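Local coordinates for mirolysin (Tannerella forsythia, PDB 6R7V), which probably cleaves peptide bonds as a zinc metallopeptidase of the pappalysin family of metzincins, held here as a zymogen latent through a cysteine switch, at residues E76-M81 with T204-V209; N265-T270 with K280-R285. The protein carries 1 engineered substitution. All coordinates share one frame; numbering follows the deposited sequence.

Contact 1. Residues E76-M81 with T204-V209; sequences EDFRRM and TATHAV. Engineered in segment 204-209: A208 (natural residue Glu). With ZN (zinc ion), chain D.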
ATOM      1  N   GLU A  76     -12.036  -5.644   1.793  1.00 14.06           N
ATOM      2  CA  GLU A  76     -12.847  -5.607   0.582  1.00 12.96           C
ATOM      3  C   GLU A  76     -11.979  -5.548  -0.651  1.00 13.96           C
ATOM      4  O   GLU A  76     -12.113  -6.385  -1.565  1.00 13.91           O
ATOM      5  CB  GLU A  76     -13.752  -4.360   0.568  1.00 14.67           C
ATOM      6  CG  GLU A  76     -14.876  -4.423   1.590  1.00 16.02           C
ATOM      7  CD  GLU A  76     -15.771  -3.190   1.604  1.00 21.22           C
ATOM      8  OE1 GLU A  76     -15.629  -2.307   0.727  1.00 21.34           O
ATOM      9  OE2 GLU A  76     -16.610  -3.104   2.524  1.00 20.89           O
ATOM     10  N   ASP A  77     -11.029  -4.582  -0.684  1.00 12.93           N
ATOM     11  CA  ASP A  77     -10.263  -4.381  -1.919  1.00 12.29           C
ATOM     12  C   ASP A  77      -9.334  -5.528  -2.247  1.00 12.91           C
ATOM     13  O   ASP A  77      -9.138  -5.802  -3.445  1.00 13.80           O
ATOM     14  CB  ASP A  77      -9.485  -3.070  -1.801  1.00 13.36           C
ATOM     15  CG  ASP A  77     -10.385  -1.828  -1.715  1.00 14.22           C
ATOM     16  OD1 ASP A  77     -11.615  -1.958  -1.958  1.00 14.45           O
ATOM     17  OD2 ASP A  77      -9.856  -0.726  -1.456  1.00 13.98           O
ATOM     18  N   PHE A  78      -8.755  -6.176  -1.237  1.00 13.17           N
ATOM     19  CA  PHE A  78      -7.834  -7.300  -1.453  1.00 12.85           C
ATOM     20  C   PHE A  78      -8.543  -8.653  -1.584  1.00 15.49           C
ATOM     21  O   PHE A  78      -7.876  -9.694  -1.692  1.00 16.86           O
ATOM     22  CB  PHE A  78      -6.799  -7.332  -0.318  1.00 13.17           C
ATOM     23  CG  PHE A  78      -5.724  -6.286  -0.466  1.00 12.36           C
ATOM     24  CD1 PHE A  78      -5.933  -4.976  -0.029  1.00 12.23           C
ATOM     25  CD2 PHE A  78      -4.521  -6.585  -1.102  1.00 13.70           C
ATOM     26  CE1 PHE A  78      -4.966  -3.986  -0.253  1.00 13.39           C
ATOM     27  CE2 PHE A  78      -3.531  -5.588  -1.280  1.00 14.98           C
ATOM     28  CZ  PHE A  78      -3.759  -4.306  -0.836  1.00 14.77           C
ATOM     29  N   ARG A  79      -9.886  -8.650  -1.623  1.00 13.09           N
ATOM     30  CA  ARG A  79     -10.618  -9.912  -1.825  1.00 13.51           C
ATOM     31  C   ARG A  79     -11.689  -9.711  -2.907  1.00 15.98           C
ATOM     32  O   ARG A  79     -12.605 -10.545  -3.030  1.00 16.91           O
ATOM     33  CB  ARG A  79     -11.238 -10.375  -0.508  1.00 15.81           C
ATOM     34  CG  ARG A  79     -10.191 -10.777   0.538  1.00 19.23           C
ATOM     35  CD  ARG A  79     -10.846 -11.377   1.773  1.00 22.10           C
ATOM     36  NE  ARG A  79     -11.788 -10.474   2.429  1.00 21.42           N
ATOM     37  CZ  ARG A  79     -12.579 -10.850   3.428  1.00 26.56           C
ATOM     38  NH1 ARG A  79     -12.557 -12.100   3.867  1.00 28.34           N
ATOM     39  NH2 ARG A  79     -13.426  -9.988   3.972  1.00 24.83           N
ATOM     40  N   ARG A  80     -11.578  -8.625  -3.698  1.00 14.85           N
ATOM     41  CA  ARG A  80     -12.593  -8.236  -4.687  1.00 14.21           C
ATOM     42  C   ARG A  80     -14.031  -8.339  -4.093  1.00 17.61           C
ATOM     43  O   ARG A  80     -14.973  -8.848  -4.727  1.00 18.17           O
ATOM     44  CB  ARG A  80     -12.454  -9.006  -6.005  1.00 17.19           C
ATOM     45  CG  ARG A  80     -13.207  -8.267  -7.128  1.00 18.12           C
ATOM     46  CD  ARG A  80     -12.629  -8.403  -8.532  1.00 18.44           C
ATOM     47  NE  ARG A  80     -13.391  -7.596  -9.490  1.00 16.92           N
ATOM     48  CZ  ARG A  80     -13.260  -6.275  -9.686  1.00 18.81           C
ATOM     49  NH1 ARG A  80     -12.386  -5.564  -8.972  1.00 16.78           N
ATOM     50  NH2 ARG A  80     -14.034  -5.650 -10.569  1.00 20.36           N
ATOM     51  N   MET A  81     -14.189  -7.795  -2.882  1.00 14.68           N
ATOM     52  CA  MET A  81     -15.466  -7.708  -2.208  1.00 16.15           C
ATOM     53  C   MET A  81     -15.901  -6.263  -2.066  1.00 17.05           C
ATOM     54  O   MET A  81     -16.901  -6.000  -1.385  1.00 19.15           O
ATOM     55  CB  MET A  81     -15.410  -8.414  -0.867  1.00 18.84           C
ATOM     56  CG  MET A  81     -15.295  -9.917  -1.031  1.00 22.52           C
ATOM     57  SD  MET A  81     -15.067 -10.733   0.546  1.00 27.86           S
ATOM     58  CE  MET A  81     -16.649 -10.519   1.222  1.00 26.30           C
ATOM     59  N   THR A 204      -6.382   5.407  -0.001  1.00 13.89           N
ATOM     60  CA  THR A 204      -4.992   5.830   0.191  1.00 14.58           C
ATOM     61  C   THR A 204      -4.231   4.643   0.809  1.00 14.40           C
ATOM     62  O   THR A 204      -3.125   4.296   0.366  1.00 15.07           O
ATOM     63  CB  THR A 204      -4.894   7.112   1.035  1.00 16.05           C
ATOM     64  OG1 THR A 204      -5.618   8.143   0.352  1.00 16.95           O
ATOM     65  CG2 THR A 204      -3.463   7.557   1.234  1.00 15.45           C
ATOM     66  N   ALA A 205      -4.835   3.981   1.801  1.00 14.08           N
ATOM     67  CA  ALA A 205      -4.145   2.823   2.387  1.00 12.62           C
ATOM     68  C   ALA A 205      -4.146   1.621   1.453  1.00 13.46           C
ATOM     69  O   ALA A 205      -3.172   0.889   1.457  1.00 13.63           O
ATOM     70  CB  ALA A 205      -4.775   2.446   3.730  1.00 14.01           C
ATOM     71  N   THR A 206      -5.219   1.402   0.655  1.00 12.14           N
ATOM     72  CA  THR A 206      -5.166   0.280  -0.302  1.00 11.31           C
ATOM     73  C   THR A 206      -3.983   0.459  -1.242  1.00 13.78           C
ATOM     74  O   THR A 206      -3.208  -0.489  -1.468  1.00 13.54           O
ATOM     75  CB  THR A 206      -6.471   0.223  -1.123  1.00 12.21           C
ATOM     76  OG1 THR A 206      -7.512  -0.071  -0.178  1.00 13.74           O
ATOM     77  CG2 THR A 206      -6.462  -0.900  -2.167  1.00 12.12           C
ATOM     78  N   HIS A 207      -3.810   1.701  -1.744  1.00 11.92           N
ATOM     79  CA  HIS A 207      -2.713   2.034  -2.650  1.00 12.01           C
ATOM     80  C   HIS A 207      -1.346   1.828  -1.945  1.00 13.04           C
ATOM     81  O   HIS A 207      -0.437   1.217  -2.529  1.00 14.08           O
ATOM     82  CB  HIS A 207      -2.926   3.493  -3.070  1.00 13.11           C
ATOM     83  CG  HIS A 207      -1.845   4.094  -3.902  1.00 14.02           C
ATOM     84  ND1 HIS A 207      -2.021   4.323  -5.254  1.00 14.28           N
ATOM     85  CD2 HIS A 207      -0.628   4.559  -3.528  1.00 13.57           C
ATOM     86  CE1 HIS A 207      -0.909   4.911  -5.659  1.00 14.15           C
ATOM     87  NE2 HIS A 207      -0.034   5.049  -4.651  1.00 13.37           N
ATOM     88  N   ALA A 208      -1.200   2.344  -0.706  1.00 12.41           N
ATOM     89  CA  ALA A 208       0.076   2.233   0.024  1.00 13.40           C
ATOM     90  C   ALA A 208       0.393   0.792   0.326  1.00 13.94           C
ATOM     91  O   ALA A 208       1.557   0.388   0.224  1.00 13.38           O
ATOM     92  CB  ALA A 208       0.010   3.019   1.321  1.00 14.63           C
ATOM     93  N   VAL A 209      -0.612   0.011   0.752  1.00 12.84           N
ATOM     94  CA  VAL A 209      -0.380  -1.415   1.051  1.00 12.12           C
ATOM     95  C   VAL A 209       0.030  -2.135  -0.261  1.00 13.43           C
ATOM     96  O   VAL A 209       0.890  -3.024  -0.215  1.00 13.45           O
ATOM     97  CB  VAL A 209      -1.608  -2.060   1.770  1.00 13.18           C
ATOM     98  CG1 VAL A 209      -1.473  -3.576   1.895  1.00 13.38           C
ATOM     99  CG2 VAL A 209      -1.812  -1.429   3.143  1.00 14.21           C
TER
HETATM  100 ZN    ZN D 403       1.933   5.511  -4.604  0.74 16.41          ZN

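Contact 2. Residues N265-T270 with K280-R285; sequences NYMDYT and KGQVER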
ATOM      1  N   ASN A 265      -7.494   1.604 -11.552  1.00 13.56           N
ATOM      2  CA  ASN A 265      -6.582   0.734 -10.798  1.00 13.82           C
ATOM      3  C   ASN A 265      -6.188   1.436  -9.520  1.00 14.10           C
ATOM      4  O   ASN A 265      -5.934   2.647  -9.532  1.00 14.00           O
ATOM      5  CB  ASN A 265      -5.351   0.438 -11.638  1.00 14.54           C
ATOM      6  CG  ASN A 265      -4.534  -0.697 -11.054  1.00 14.61           C
ATOM      7  OD1 ASN A 265      -3.688  -0.483 -10.191  1.00 15.45           O
ATOM      8  ND2 ASN A 265      -4.820  -1.927 -11.480  1.00 15.07           N
ATOM      9  N   TYR A 266      -6.076   0.687  -8.403  1.00 13.37           N
ATOM     10  CA  TYR A 266      -5.672   1.333  -7.149  1.00 13.45           C
ATOM     11  C   TYR A 266      -4.293   1.966  -7.197  1.00 13.80           C
ATOM     12  O   TYR A 266      -4.011   2.843  -6.359  1.00 13.77           O
ATOM     13  CB  TYR A 266      -5.677   0.309  -6.001  1.00 14.41           C
ATOM     14  CG  TYR A 266      -7.035  -0.333  -5.758  1.00 12.79           C
ATOM     15  CD1 TYR A 266      -8.154   0.438  -5.485  1.00 14.93           C
ATOM     16  CD2 TYR A 266      -7.202  -1.711  -5.834  1.00 11.85           C
ATOM     17  CE1 TYR A 266      -9.414  -0.137  -5.329  1.00 13.08           C
ATOM     18  CE2 TYR A 266      -8.452  -2.301  -5.634  1.00 11.83           C
ATOM     19  CZ  TYR A 266      -9.550  -1.508  -5.399  1.00 13.30           C
ATOM     20  OH  TYR A 266     -10.781  -2.082  -5.224  1.00 16.30           O
ATOM     21  N   MET A 267      -3.430   1.555  -8.134  1.00 13.37           N
ATOM     22  CA  MET A 267      -2.080   2.084  -8.211  1.00 12.80           C
ATOM     23  C   MET A 267      -1.965   3.306  -9.123  1.00 15.43           C
ATOM     24  O   MET A 267      -0.856   3.711  -9.459  1.00 16.41           O
ATOM     25  CB  MET A 267      -1.102   0.985  -8.650  1.00 13.87           C
ATOM     26  CG  MET A 267      -1.087  -0.215  -7.670  1.00 13.53           C
ATOM     27  SD  MET A 267      -1.041   0.192  -5.882  1.00 13.90           S
ATOM     28  CE  MET A 267       0.559   1.050  -5.778  1.00 13.60           C
ATOM     29  N   ASP A 268      -3.105   3.932  -9.452  1.00 15.24           N
ATOM     30  CA  ASP A 268      -3.084   5.220 -10.147  1.00 14.61           C
ATOM     31  C   ASP A 268      -3.246   6.316  -9.065  1.00 18.68           C
ATOM     32  O   ASP A 268      -3.132   6.026  -7.867  1.00 16.78           O
ATOM     33  CB  ASP A 268      -4.169   5.292 -11.265  1.00 17.00           C
ATOM     34  CG  ASP A 268      -3.798   6.233 -12.418  1.00 17.01           C
ATOM     35  OD1 ASP A 268      -3.047   7.201 -12.182  1.00 18.73           O
ATOM     36  OD2 ASP A 268      -4.238   5.990 -13.544  1.00 18.82           O
ATOM     37  N   TYR A 269      -3.470   7.584  -9.481  1.00 17.71           N
ATOM     38  CA  TYR A 269      -3.611   8.727  -8.572  1.00 17.36           C
ATOM     39  C   TYR A 269      -5.023   9.288  -8.570  1.00 20.49           C
ATOM     40  O   TYR A 269      -5.243  10.421  -8.138  1.00 21.61           O
ATOM     41  CB  TYR A 269      -2.622   9.853  -8.925  1.00 19.08           C
ATOM     42  CG  TYR A 269      -1.221   9.744  -8.365  1.00 18.22           C
ATOM     43  CD1 TYR A 269      -0.874   8.720  -7.481  1.00 19.48           C
ATOM     44  CD2 TYR A 269      -0.257  10.699  -8.671  1.00 19.39           C
ATOM     45  CE1 TYR A 269       0.395   8.667  -6.904  1.00 19.80           C
ATOM     46  CE2 TYR A 269       1.017  10.646  -8.117  1.00 19.93           C
ATOM     47  CZ  TYR A 269       1.335   9.637  -7.223  1.00 22.58           C
ATOM     48  OH  TYR A 269       2.607   9.565  -6.711  1.00 22.70           O
ATOM     49  N   THR A 270      -5.989   8.500  -9.038  1.00 16.67           N
ATOM     50  CA  THR A 270      -7.371   8.940  -9.118  1.00 17.07           C
ATOM     51  C   THR A 270      -8.068   9.003  -7.738  1.00 19.26           C
ATOM     52  O   THR A 270      -7.550   8.464  -6.745  1.00 18.97           O
ATOM     53  CB  THR A 270      -8.128   8.027 -10.071  1.00 21.59           C
ATOM     54  OG1 THR A 270      -7.802   6.685  -9.766  1.00 20.91           O
ATOM     55  CG2 THR A 270      -7.777   8.315 -11.528  1.00 23.61           C
ATOM     56  N   LYS A 280      -5.161  -9.336 -12.071  1.00 14.15           N
ATOM     57  CA  LYS A 280      -4.610 -10.654 -11.727  1.00 14.90           C
ATOM     58  C   LYS A 280      -3.069 -10.611 -11.662  1.00 15.88           C
ATOM     59  O   LYS A 280      -2.472 -11.269 -10.808  1.00 16.67           O
ATOM     60  CB  LYS A 280      -5.050 -11.691 -12.756  1.00 17.20           C
ATOM     61  CG  LYS A 280      -6.558 -11.960 -12.682  1.00 18.06           C
ATOM     62  CD  LYS A 280      -7.031 -12.812 -13.855  1.00 22.30           C
ATOM     63  CE  LYS A 280      -8.519 -13.047 -13.787  1.00 30.67           C
ATOM     64  NZ  LYS A 280      -9.001 -13.764 -15.004  1.00 40.57           N
ATOM     65  N   GLY A 281      -2.436  -9.882 -12.587  1.00 14.46           N
ATOM     66  CA  GLY A 281      -0.978  -9.778 -12.574  1.00 14.05           C
ATOM     67  C   GLY A 281      -0.441  -9.089 -11.336  1.00 15.29           C
ATOM     68  O   GLY A 281       0.614  -9.473 -10.804  1.00 15.36           O
ATOM     69  N   GLN A 282      -1.145  -8.032 -10.868  1.00 13.04           N
ATOM     70  CA  GLN A 282      -0.735  -7.370  -9.630  1.00 12.70           C
ATOM     71  C   GLN A 282      -0.908  -8.324  -8.452  1.00 15.75           C
ATOM     72  O   GLN A 282      -0.017  -8.397  -7.625  1.00 14.14           O
ATOM     73  CB  GLN A 282      -1.557  -6.090  -9.416  1.00 13.93           C
ATOM     74  CG  GLN A 282      -1.180  -4.957 -10.379  1.00 12.91           C
ATOM     75  CD  GLN A 282      -2.159  -3.813 -10.261  1.00 12.98           C
ATOM     76  OE1 GLN A 282      -3.376  -4.016 -10.147  1.00 13.86           O
ATOM     77  NE2 GLN A 282      -1.631  -2.574 -10.237  1.00 13.59           N
ATOM     78  N   VAL A 283      -2.030  -9.070  -8.396  1.00 14.60           N
ATOM     79  CA  VAL A 283      -2.245 -10.082  -7.353  1.00 14.90           C
ATOM     80  C   VAL A 283      -1.081 -11.097  -7.309  1.00 16.54           C
ATOM     81  O   VAL A 283      -0.614 -11.454  -6.218  1.00 17.28           O
ATOM     82  CB  VAL A 283      -3.587 -10.813  -7.594  1.00 18.67           C
ATOM     83  CG1 VAL A 283      -3.655 -12.120  -6.800  1.00 18.78           C
ATOM     84  CG2 VAL A 283      -4.730  -9.882  -7.233  1.00 19.33           C
ATOM     85  N   GLU A 284      -0.678 -11.607  -8.459  1.00 16.54           N
ATOM     86  CA  GLU A 284       0.422 -12.573  -8.515  1.00 17.69           C
ATOM     87  C   GLU A 284       1.675 -11.993  -7.887  1.00 18.34           C
ATOM     88  O   GLU A 284       2.343 -12.684  -7.106  1.00 17.86           O
ATOM     89  CB  GLU A 284       0.709 -13.002  -9.960  1.00 19.89           C
ATOM     90  CG  GLU A 284      -0.363 -13.866 -10.600  1.00 35.57           C
ATOM     91  CD  GLU A 284      -0.087 -14.147 -12.066  1.00 64.82           C
ATOM     92  OE1 GLU A 284       0.675 -15.097 -12.357  1.00 64.65           O
ATOM     93  OE2 GLU A 284      -0.622 -13.408 -12.923  1.00 60.68           O
ATOM     94  N   ARG A 285       1.990 -10.721  -8.199  1.00 15.82           N
ATOM     95  CA  ARG A 285       3.187 -10.108  -7.671  1.00 15.65           C
ATOM     96  C   ARG A 285       3.087  -9.978  -6.146  1.00 17.90           C
ATOM     97  O   ARG A 285       4.058 -10.265  -5.440  1.00 17.57           O
ATOM     98  CB  ARG A 285       3.405  -8.746  -8.334  1.00 16.79           C
ATOM     99  CG  ARG A 285       4.508  -7.922  -7.717  1.00 22.24           C
ATOM    100  CD  ARG A 285       5.868  -8.572  -7.798  1.00 32.08           C
ATOM    101  NE  ARG A 285       6.408  -8.490  -9.135  1.00 36.73           N
ATOM    102  CZ  ARG A 285       7.434  -7.725  -9.482  1.00 38.73           C
ATOM    103  NH1 ARG A 285       8.106  -7.045  -8.565  1.00 26.55           N
ATOM    104  NH2 ARG A 285       7.833  -7.684 -10.735  1.00 26.21           N
TER

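Contact 1. Residues E76-M81 with T204-V209
The polar part of this contact is a single side-chain bond: the hydroxyl of T206 donates to the carboxylate of D77, with T206 OG1 2.7 Å from D77 OD2. The donor arrives on the anti side of the oxygen, 16° out of the carboxylate plane. In T206 the hydroxyl lies beside the backbone N (chi1 -64°), which puts CG2 anti to that nitrogen and lays the methyl against D77, 3.7 Å from CB of D77. R203 also grips the carboxylate; its salt bridge to OD2 gives the same oxygen a second partner and probably helps keep the buried aspartate charged.

The apolar part belongs to F78, the first residue to leave the helix. Its ring reaches helix 203-212 with its far end: CZ lies 3.6 Å from V209 CG1, while the carbonyl oxygen of T206 sits at the ring edge, close to its plane. With CG1 anti to its own backbone N (chi1 171°), V209 presents that methyl to the ring.

H207 leaves the helix at its CB on the side away from D77 and F78, and its NE2 binds zinc. H207 and H211 are the histidines of the metzincin HEXXH motif, and A208 is an engineered residue at its glutamate position. The contact thus joins the C-terminal end of helix 64-77 to the zinc-binding helix, where V209 also packs on F103 of strand 101-105 and A208 rests on strand 182-185.

Contact 2. Residues N265-T270 with K280-R285
Two carboxamides, N265 and Q282, clasp each other through a reciprocal pair of hydrogen bonds, although their planes are turned 48° apart. The asparagine opens a type I beta turn running to D268, and M267 within it lies under the zinc site, as the Met-turn methionine of metzincins does; the clasp ties this turn to helix 280-288.

In one direction Q282 NE2 donates to N265 OD1 over 2.9 Å, with an N-H...O angle of 166°. In the other, N265 ND2 gives to Q282 OE1 at 171°. Each acceptor lies almost in the plane of the amide that donates to it, whereas each donor is tilted well out of the carbonyl plane of its acceptor, so the twist is taken up on the oxygen side. Q282 spans the gap by running extended beyond CG, and N265 meets it from the opposite direction.

Both oxygens have further donors. OD1 of N265 also receives the backbone N of M267, 2.9 Å away, forming an Asx turn; that N-H and Q282 NE2 approach from opposite faces of the carbonyl plane, so the asparagine links the turn's backbone to the helix. OE1 of Q282 accepts from the backbone N of T279, just before the helical segment, which helps to fix the rotation of its amide.

The side chain of M267 packs on H207 and H211, its chain bending at chi2 and chi3 so that its end leads away from Q282. Nearer the backbone, its methylene makes a van der Waals contact with the glutamine amide, M267 CG lying 3.5 Å from Q282 NE2.

Contacts 1 and 2 lie about 10 Å apart between centres and meet through the zinc-binding helix. H207, on segment 204-209, binds zinc through NE2 at 2.0 Å, and its other ring nitrogen, ND1, makes a probable hydrogen bond of 2.7 Å to Y266 O in segment 265-270. The turn of contact 2 can therefore orient a zinc ligand carried by the helix of contact 1. M267 packs nearby, its CE 3.4 Å from H207 O, and its side chain is about 5 Å from the metal. H211 and H217 complete the histidine set, and C6 occupies a fourth position on the zinc, consistent with cysteine-switch latency.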